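Local structure of similarities with probable monooxygenase (Photorhabdus luminescens, 4HB9) at residues V4-A9 and V27-R32; I143-A148 and D156-A161. The protein binds FAD and probably acts as a flavin-dependent monooxygenase, possibly in the epoxidation of stilbenes. All coordinates share one frame; numbering follows the deposited sequence.

Interaction 1. Residues V4-A9 and V27-R32; sequences VGIIGA and VTIYER. With FAD (flavin-adenine dinucleotide), chain B; EDO (1,2-ethanediol), chain L.
The first beta-alpha-beta unit of the FAD-binding Rossmann fold places V4-I7 parallel to V27-Y30, with helix 11-22 as the crossover. Four backbone bonds join the strands: T28 N to V4 O, I6 N to T28 O, Y30 N to I6 O and G8 N to Y30 O. The last carries the pairing into the glycine-rich turn. On the side of helix 11-22, I6 CD1 presses on V27 CG2 at 3.5 Å, a tight carbon contact. I29 CG2 fits beside the turn and meets A9 CB at 3.7 Å. On the other face, Y30 points its ring edge at G5 CA, and I7 CD1 lies obliquely against the same ring. G8 brings its CA to 3.3 Å from FAD O4B.

E31 comes next after Y30 in the chain. Its CG is anti to the backbone N (chi1 167°), and a bend at chi2 turns the carboxylate back to the turn. A9 N reaches the anti lone pair of OE1 at 2.8 Å. FAD O3B gives its proton to OE1, and FAD O2B gives its own to OE2, each at 2.6 Å. R32 NE donates to O2B at 3.0 Å, and FAD C8A lies over one guanidinium face. OE2 also accepts from N33 N. The E31 carboxylate thus receives four donors, which is consistent with an ionised group that fixes both ribose hydroxyls to the turn.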
loop_
_atom_site.group_PDB
_atom_site.type_symbol
_atom_site.label_atom_id
_atom_site.label_comp_id
_atom_site.label_asym_id
_atom_site.label_seq_id
_atom_site.Cartn_x
_atom_site.Cartn_y
_atom_site.Cartn_z
ATOM N N VAL A 4 -7.368 17.908 14.759
ATOM C CA VAL A 4 -7.322 16.499 14.358
ATOM C C VAL A 4 -5.883 16.026 14.508
ATOM O O VAL A 4 -4.936 16.666 14.010
ATOM C CB VAL A 4 -7.847 16.290 12.908
ATOM C CG1 VAL A 4 -7.747 14.831 12.499
ATOM C CG2 VAL A 4 -9.290 16.751 12.782
ATOM N N GLY A 5 -5.704 14.938 15.250
ATOM C CA GLY A 5 -4.406 14.292 15.385
ATOM C C GLY A 5 -4.409 13.024 14.568
ATOM O O GLY A 5 -5.329 12.209 14.703
ATOM N N ILE A 6 -3.376 12.863 13.734
ATOM C CA ILE A 6 -3.240 11.692 12.866
ATOM C C ILE A 6 -1.975 10.934 13.287
ATOM O O ILE A 6 -0.890 11.534 13.403
ATOM C CB ILE A 6 -3.100 12.092 11.375
ATOM C CG1 ILE A 6 -4.305 12.907 10.913
ATOM C CG2 ILE A 6 -2.924 10.834 10.507
ATOM C CD1 ILE A 6 -4.134 13.595 9.555
ATOM N N ILE A 7 -2.112 9.639 13.560
ATOM C CA ILE A 7 -0.943 8.788 13.798
ATOM C C ILE A 7 -0.530 8.186 12.457
ATOM O O ILE A 7 -1.314 7.438 11.843
ATOM C CB ILE A 7 -1.197 7.653 14.800
ATOM C CG1 ILE A 7 -1.859 8.175 16.099
ATOM C CG2 ILE A 7 0.112 6.972 15.135
ATOM C CD1 ILE A 7 -1.168 9.332 16.782
ATOM N N GLY A 8 0.678 8.546 12.006
ATOM C CA GLY A 8 1.235 8.026 10.758
ATOM C C GLY A 8 1.270 9.006 9.600
ATOM O O GLY A 8 0.227 9.448 9.110
ATOM N N ALA A 9 2.484 9.340 9.170
ATOM C CA ALA A 9 2.708 10.108 7.952
ATOM C C ALA A 9 3.005 9.157 6.794
ATOM O O ALA A 9 4.060 9.242 6.139
ATOM C CB ALA A 9 3.842 11.072 8.123
ATOM N N VAL A 27 -4.633 20.442 11.985
ATOM C CA VAL A 27 -4.224 19.044 11.884
ATOM C C VAL A 27 -2.761 18.901 12.228
ATOM O O VAL A 27 -1.911 19.737 11.834
ATOM C CB VAL A 27 -4.557 18.449 10.475
ATOM C CG1 VAL A 27 -3.973 19.315 9.379
ATOM C CG2 VAL A 27 -4.095 16.993 10.342
ATOM N N THR A 28 -2.460 17.836 12.960
ATOM C CA THR A 28 -1.104 17.435 13.251
ATOM C C THR A 28 -0.948 15.939 12.962
ATOM O O THR A 28 -1.869 15.143 13.220
ATOM C CB THR A 28 -0.766 17.703 14.742
ATOM O OG1 THR A 28 -1.005 19.081 15.050
ATOM C CG2 THR A 28 0.658 17.373 15.037
ATOM N N ILE A 29 0.214 15.568 12.421
ATOM C CA ILE A 29 0.552 14.177 12.218
ATOM C C ILE A 29 1.692 13.796 13.115
ATOM O O ILE A 29 2.684 14.502 13.183
ATOM C CB ILE A 29 1.021 13.883 10.763
ATOM C CG1 ILE A 29 -0.083 14.183 9.747
ATOM C CG2 ILE A 29 1.466 12.434 10.650
ATOM C CD1 ILE A 29 0.422 14.167 8.315
ATOM N N TYR A 30 1.575 12.650 13.765
ATOM C CA TYR A 30 2.643 12.098 14.593
ATOM C C TYR A 30 3.163 10.828 13.922
ATOM O O TYR A 30 2.426 9.877 13.707
ATOM C CB TYR A 30 2.147 11.816 16.021
ATOM C CG TYR A 30 1.439 13.015 16.609
ATOM C CD1 TYR A 30 2.152 14.029 17.268
ATOM C CD2 TYR A 30 0.071 13.169 16.461
ATOM C CE1 TYR A 30 1.493 15.142 17.784
ATOM C CE2 TYR A 30 -0.581 14.273 16.968
ATOM C CZ TYR A 30 0.129 15.241 17.631
ATOM O OH TYR A 30 -0.559 16.330 18.124
ATOM N N GLU A 31 4.443 10.853 13.582
ATOM C CA GLU A 31 5.097 9.787 12.810
ATOM C C GLU A 31 6.253 9.201 13.584
ATOM O O GLU A 31 7.085 9.936 14.119
ATOM C CB GLU A 31 5.589 10.344 11.458
ATOM C CG GLU A 31 6.550 9.433 10.702
ATOM C CD GLU A 31 5.951 8.061 10.382
ATOM O OE1 GLU A 31 4.805 8.014 9.905
ATOM O OE2 GLU A 31 6.644 7.042 10.593
ATOM N N ARG A 32 6.323 7.868 13.628
ATOM C CA ARG A 32 7.359 7.185 14.411
ATOM C C ARG A 32 8.761 7.352 13.824
ATOM O O ARG A 32 9.716 7.415 14.561
ATOM C CB ARG A 32 7.052 5.705 14.593
ATOM C CG ARG A 32 7.100 4.891 13.312
ATOM C CD ARG A 32 6.870 3.417 13.558
ATOM N NE ARG A 32 6.765 2.732 12.272
ATOM C CZ ARG A 32 6.518 1.439 12.131
ATOM N NH1 ARG A 32 6.372 0.662 13.201
ATOM N NH2 ARG A 32 6.437 0.928 10.912
HETATM P PA FAD B . 1.532 3.311 5.437
HETATM O O1A FAD B . 1.679 4.031 4.123
HETATM O O2A FAD B . 2.207 2.032 5.798
HETATM O O5B FAD B . 1.808 4.368 6.606
HETATM C C5B FAD B . 1.769 4.010 7.975
HETATM C C4B FAD B . 2.606 5.060 8.680
HETATM O O4B FAD B . 2.381 4.952 10.098
HETATM C C3B FAD B . 4.119 4.909 8.432
HETATM O O3B FAD B . 4.730 6.164 8.128
HETATM C C2B FAD B . 4.604 4.344 9.752
HETATM O O2B FAD B . 5.948 4.642 10.083
HETATM C C1B FAD B . 3.637 5.017 10.736
HETATM N N9A FAD B . 3.482 4.362 12.036
HETATM C C8A FAD B . 3.283 3.039 12.281
HETATM N N7A FAD B . 3.110 2.810 13.614
HETATM C C5A FAD B . 3.210 4.014 14.218
HETATM C C6A FAD B . 3.138 4.468 15.620
HETATM N N6A FAD B . 2.946 3.524 16.570
HETATM N N1A FAD B . 3.303 5.782 15.878
HETATM C C2A FAD B . 3.481 6.679 14.882
HETATM N N3A FAD B . 3.556 6.345 13.579
HETATM C C4A FAD B . 3.426 5.032 13.196
HETATM N N1 FAD B . -0.951 -0.143 -3.196
HETATM C C2 FAD B . -1.581 0.255 -4.324
HETATM O O2 FAD B . -2.720 0.839 -4.277
HETATM N N3 FAD B . -1.009 0.050 -5.525
HETATM C C4 FAD B . 0.151 -0.586 -5.717
HETATM O O4 FAD B . 0.608 -0.742 -6.880
HETATM C C4X FAD B . 0.873 -1.085 -4.544
HETATM N N5 FAD B . 2.071 -1.731 -4.643
HETATM C C5X FAD B . 2.687 -2.177 -3.524
HETATM C C6 FAD B . 3.895 -2.860 -3.609
HETATM C C7 FAD B . 4.555 -3.322 -2.468
HETATM C C7M FAD B . 5.873 -4.066 -2.562
HETATM C C8 FAD B . 3.955 -3.096 -1.142
HETATM C C8M FAD B . 4.650 -3.573 0.114
HETATM C C9 FAD B . 2.746 -2.414 -1.050
HETATM C C9A FAD B . 2.079 -1.940 -2.180
HETATM N N10 FAD B . 0.850 -1.251 -2.078
HETATM C C10 FAD B . 0.218 -0.818 -3.239
HETATM C "C1'" FAD B . 0.173 -1.027 -0.785
HETATM C "C2'" FAD B . 0.470 0.342 -0.179
HETATM O "O2'" FAD B . 1.864 0.598 -0.155
HETATM C "C3'" FAD B . -0.077 0.382 1.246
HETATM O "O3'" FAD B . -1.373 -0.215 1.255
HETATM C "C4'" FAD B . -0.190 1.819 1.736
HETATM O "O4'" FAD B . 1.101 2.243 2.131
HETATM C "C5'" FAD B . -1.130 1.957 2.914
HETATM O "O5'" FAD B . -1.148 3.323 3.274
HETATM P P FAD B . -1.270 3.680 4.838
HETATM O O1P FAD B . -1.160 5.185 4.883
HETATM O O2P FAD B . -2.478 2.980 5.404
HETATM O O3P FAD B . -0.035 3.007 5.611
HETATM C C1 EDO L . 8.379 8.336 6.533
HETATM O O1 EDO L . 7.248 9.130 6.899
HETATM C C2 EDO L . 8.386 7.113 7.424
HETATM O O2 EDO L . 7.276 6.260 7.115
#

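Interaction 2. Residues I143-A148 and D156-A161; sequences IKIFFA and DVLVGA. With FAD (flavin-adenine dinucleotide), chain B.
The flat peptide between V157 and L158 carries I143 CD1 over one face, with L158 N nearest at 3.6 Å. The carbonyl oxygen of this peptide, V157 O, bonds to the backbone of G5 in strand 3-7. The packing is sheet against sheet. Strand 143-147 is the middle strand of the antiparallel beta-meander 132-155, and strand 157-160 belongs to the parallel Rossmann sheet. The two strand axes approach to 8.0 Å and run at 43° to each other, so side chains alone bridge the gap.

L158 points at the meander and is the residue that both isoleucines meet. I143 lies at about a right angle to it and brings CD1 to 3.8 Å from L158 CB. I145 stands two residues further along the same strand face and reaches the CD1 branch of the leucine. In L158, chi1 of 179° sets CG beside the carbonyl carbon. Its chi2 of 64° then folds CD1 back to meet I145. Y135 of the neighbouring meander strand touches both I143 and L158, and F132 packs on I145. I7 of strand 3-7 also packs on L158. At the far end of the second segment, A161 O comes to 3.5 Å from FAD C5B. I145 and L158 meet methyl on methyl: I145 CD1 lies 3.8 Å from L158 CD1.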
loop_
_atom_site.group_PDB
_atom_site.type_symbol
_atom_site.label_atom_id
_atom_site.label_comp_id
_atom_site.label_asym_id
_atom_site.label_seq_id
_atom_site.Cartn_x
_atom_site.Cartn_y
_atom_site.Cartn_z
ATOM N N ILE A 143 -9.000 13.935 23.521
ATOM C CA ILE A 143 -8.228 12.703 23.567
ATOM C C ILE A 143 -6.791 13.021 23.880
ATOM O O ILE A 143 -6.191 13.898 23.254
ATOM C CB ILE A 143 -8.275 11.984 22.220
ATOM C CG1 ILE A 143 -9.724 11.692 21.831
ATOM C CG2 ILE A 143 -7.466 10.696 22.263
ATOM C CD1 ILE A 143 -9.895 11.435 20.360
ATOM N N LYS A 144 -6.243 12.302 24.847
ATOM C CA LYS A 144 -4.860 12.455 25.242
ATOM C C LYS A 144 -4.090 11.336 24.548
ATOM O O LYS A 144 -4.431 10.174 24.709
ATOM C CB LYS A 144 -4.713 12.355 26.776
ATOM C CG LYS A 144 -3.304 12.621 27.265
ATOM C CD LYS A 144 -3.244 12.722 28.778
ATOM C CE LYS A 144 -1.883 13.223 29.233
ATOM N NZ LYS A 144 -1.677 13.133 30.714
ATOM N N ILE A 145 -3.064 11.704 23.782
ATOM C CA ILE A 145 -2.220 10.735 23.087
ATOM C C ILE A 145 -0.897 10.605 23.814
ATOM O O ILE A 145 -0.265 11.610 24.100
ATOM C CB ILE A 145 -1.892 11.189 21.639
ATOM C CG1 ILE A 145 -3.157 11.641 20.899
ATOM C CG2 ILE A 145 -1.210 10.048 20.884
ATOM C CD1 ILE A 145 -2.854 12.490 19.666
ATOM N N PHE A 146 -0.465 9.370 24.083
ATOM C CA PHE A 146 0.834 9.118 24.703
ATOM C C PHE A 146 1.825 8.527 23.710
ATOM O O PHE A 146 1.500 7.563 23.039
ATOM C CB PHE A 146 0.674 8.103 25.836
ATOM C CG PHE A 146 -0.223 8.575 26.951
ATOM C CD1 PHE A 146 0.310 9.104 28.113
ATOM C CD2 PHE A 146 -1.596 8.512 26.826
ATOM C CE1 PHE A 146 -0.511 9.535 29.148
ATOM C CE2 PHE A 146 -2.428 8.952 27.852
ATOM C CZ PHE A 146 -1.885 9.458 29.021
ATOM N N PHE A 147 3.041 9.058 23.695
ATOM C CA PHE A 147 4.105 8.573 22.831
ATOM C C PHE A 147 5.192 7.824 23.585
ATOM O O PHE A 147 5.324 7.943 24.805
ATOM C CB PHE A 147 4.677 9.742 22.031
ATOM C CG PHE A 147 3.634 10.482 21.270
ATOM C CD1 PHE A 147 3.114 9.952 20.096
ATOM C CD2 PHE A 147 3.126 11.676 21.744
ATOM C CE1 PHE A 147 2.117 10.610 19.392
ATOM C CE2 PHE A 147 2.128 12.344 21.047
ATOM C CZ PHE A 147 1.626 11.812 19.867
ATOM N N ALA A 148 5.964 7.026 22.853
ATOM C CA ALA A 148 6.948 6.110 23.462
ATOM C C ALA A 148 8.049 6.839 24.233
ATOM O O ALA A 148 8.640 6.284 25.165
ATOM C CB ALA A 148 7.588 5.244 22.396
ATOM N N ASP A 156 -8.781 16.705 19.516
ATOM C CA ASP A 156 -10.237 16.547 19.560
ATOM C C ASP A 156 -10.733 15.333 18.765
ATOM O O ASP A 156 -11.805 14.808 19.034
ATOM C CB ASP A 156 -10.890 17.836 19.059
ATOM C CG ASP A 156 -10.440 19.046 19.861
ATOM O OD1 ASP A 156 -10.572 19.011 21.095
ATOM O OD2 ASP A 156 -9.890 19.986 19.282
ATOM N N VAL A 157 -9.948 14.909 17.768
ATOM C CA VAL A 157 -10.269 13.763 16.932
ATOM C C VAL A 157 -8.956 13.026 16.723
ATOM O O VAL A 157 -7.920 13.650 16.476
ATOM C CB VAL A 157 -10.827 14.191 15.563
ATOM C CG1 VAL A 157 -10.948 13.003 14.602
ATOM C CG2 VAL A 157 -12.177 14.868 15.711
ATOM N N LEU A 158 -8.977 11.706 16.844
ATOM C CA LEU A 158 -7.761 10.916 16.643
ATOM C C LEU A 158 -7.975 10.000 15.465
ATOM O O LEU A 158 -8.934 9.228 15.433
ATOM C CB LEU A 158 -7.421 10.075 17.873
ATOM C CG LEU A 158 -6.180 9.176 17.789
ATOM C CD1 LEU A 158 -4.901 9.983 17.634
ATOM C CD2 LEU A 158 -6.096 8.297 19.033
ATOM N N VAL A 159 -7.062 10.064 14.498
ATOM C CA VAL A 159 -7.167 9.179 13.347
ATOM C C VAL A 159 -5.960 8.257 13.297
ATOM O O VAL A 159 -4.827 8.725 13.222
ATOM C CB VAL A 159 -7.238 9.959 12.016
ATOM C CG1 VAL A 159 -7.405 8.983 10.872
ATOM C CG2 VAL A 159 -8.366 10.953 12.027
ATOM N N GLY A 160 -6.214 6.950 13.341
ATOM C CA GLY A 160 -5.165 5.953 13.209
ATOM C C GLY A 160 -4.943 5.704 11.733
ATOM O O GLY A 160 -5.765 5.068 11.078
ATOM N N ALA A 161 -3.848 6.261 11.212
ATOM C CA ALA A 161 -3.382 6.003 9.840
ATOM C C ALA A 161 -2.025 5.317 9.914
ATOM O O ALA A 161 -1.095 5.621 9.144
ATOM C CB ALA A 161 -3.310 7.306 9.065
HETATM P PA FAD B . 1.532 3.311 5.437
HETATM O O1A FAD B . 1.679 4.031 4.123
HETATM O O2A FAD B . 2.207 2.032 5.798
HETATM O O5B FAD B . 1.808 4.368 6.606
HETATM C C5B FAD B . 1.769 4.010 7.975
HETATM C C4B FAD B . 2.606 5.060 8.680
HETATM O O4B FAD B . 2.381 4.952 10.098
HETATM C C3B FAD B . 4.119 4.909 8.432
HETATM O O3B FAD B . 4.730 6.164 8.128
HETATM C C2B FAD B . 4.604 4.344 9.752
HETATM O O2B FAD B . 5.948 4.642 10.083
HETATM C C1B FAD B . 3.637 5.017 10.736
HETATM N N9A FAD B . 3.482 4.362 12.036
HETATM C C8A FAD B . 3.283 3.039 12.281
HETATM N N7A FAD B . 3.110 2.810 13.614
HETATM C C5A FAD B . 3.210 4.014 14.218
HETATM C C6A FAD B . 3.138 4.468 15.620
HETATM N N6A FAD B . 2.946 3.524 16.570
HETATM N N1A FAD B . 3.303 5.782 15.878
HETATM C C2A FAD B . 3.481 6.679 14.882
HETATM N N3A FAD B . 3.556 6.345 13.579
HETATM C C4A FAD B . 3.426 5.032 13.196
HETATM N N1 FAD B . -0.951 -0.143 -3.196
HETATM C C2 FAD B . -1.581 0.255 -4.324
HETATM O O2 FAD B . -2.720 0.839 -4.277
HETATM N N3 FAD B . -1.009 0.050 -5.525
HETATM C C4 FAD B . 0.151 -0.586 -5.717
HETATM O O4 FAD B . 0.608 -0.742 -6.880
HETATM C C4X FAD B . 0.873 -1.085 -4.544
HETATM N N5 FAD B . 2.071 -1.731 -4.643
HETATM C C5X FAD B . 2.687 -2.177 -3.524
HETATM C C6 FAD B . 3.895 -2.860 -3.609
HETATM C C7 FAD B . 4.555 -3.322 -2.468
HETATM C C7M FAD B . 5.873 -4.066 -2.562
HETATM C C8 FAD B . 3.955 -3.096 -1.142
HETATM C C8M FAD B . 4.650 -3.573 0.114
HETATM C C9 FAD B . 2.746 -2.414 -1.050
HETATM C C9A FAD B . 2.079 -1.940 -2.180
HETATM N N10 FAD B . 0.850 -1.251 -2.078
HETATM C C10 FAD B . 0.218 -0.818 -3.239
HETATM C "C1'" FAD B . 0.173 -1.027 -0.785
HETATM C "C2'" FAD B . 0.470 0.342 -0.179
HETATM O "O2'" FAD B . 1.864 0.598 -0.155
HETATM C "C3'" FAD B . -0.077 0.382 1.246
HETATM O "O3'" FAD B . -1.373 -0.215 1.255
HETATM C "C4'" FAD B . -0.190 1.819 1.736
HETATM O "O4'" FAD B . 1.101 2.243 2.131
HETATM C "C5'" FAD B . -1.130 1.957 2.914
HETATM O "O5'" FAD B . -1.148 3.323 3.274
HETATM P P FAD B . -1.270 3.680 4.838
HETATM O O1P FAD B . -1.160 5.185 4.883
HETATM O O2P FAD B . -2.478 2.980 5.404
HETATM O O3P FAD B . -0.035 3.007 5.611
#

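How the interactions relate
Both contacts are buried and share one parallel sheet, in which strand 3-7 of interaction 1 lies between strands 26-30 and 157-160. Interaction 1 works within that sheet. Interaction 2 joins the sheet to the meander covering one of its faces. Their chemistry differs accordingly: backbone hydrogen bonds and a polar ribose site in the first, apolar side chains in the second. G5 ties them together, with its O bonded to V159 N. The aromatic rings add a second tie, as F147 CZ packs at 3.5 Å from Y30 CD1. Both touch FAD, but interaction 1 holds far more of it.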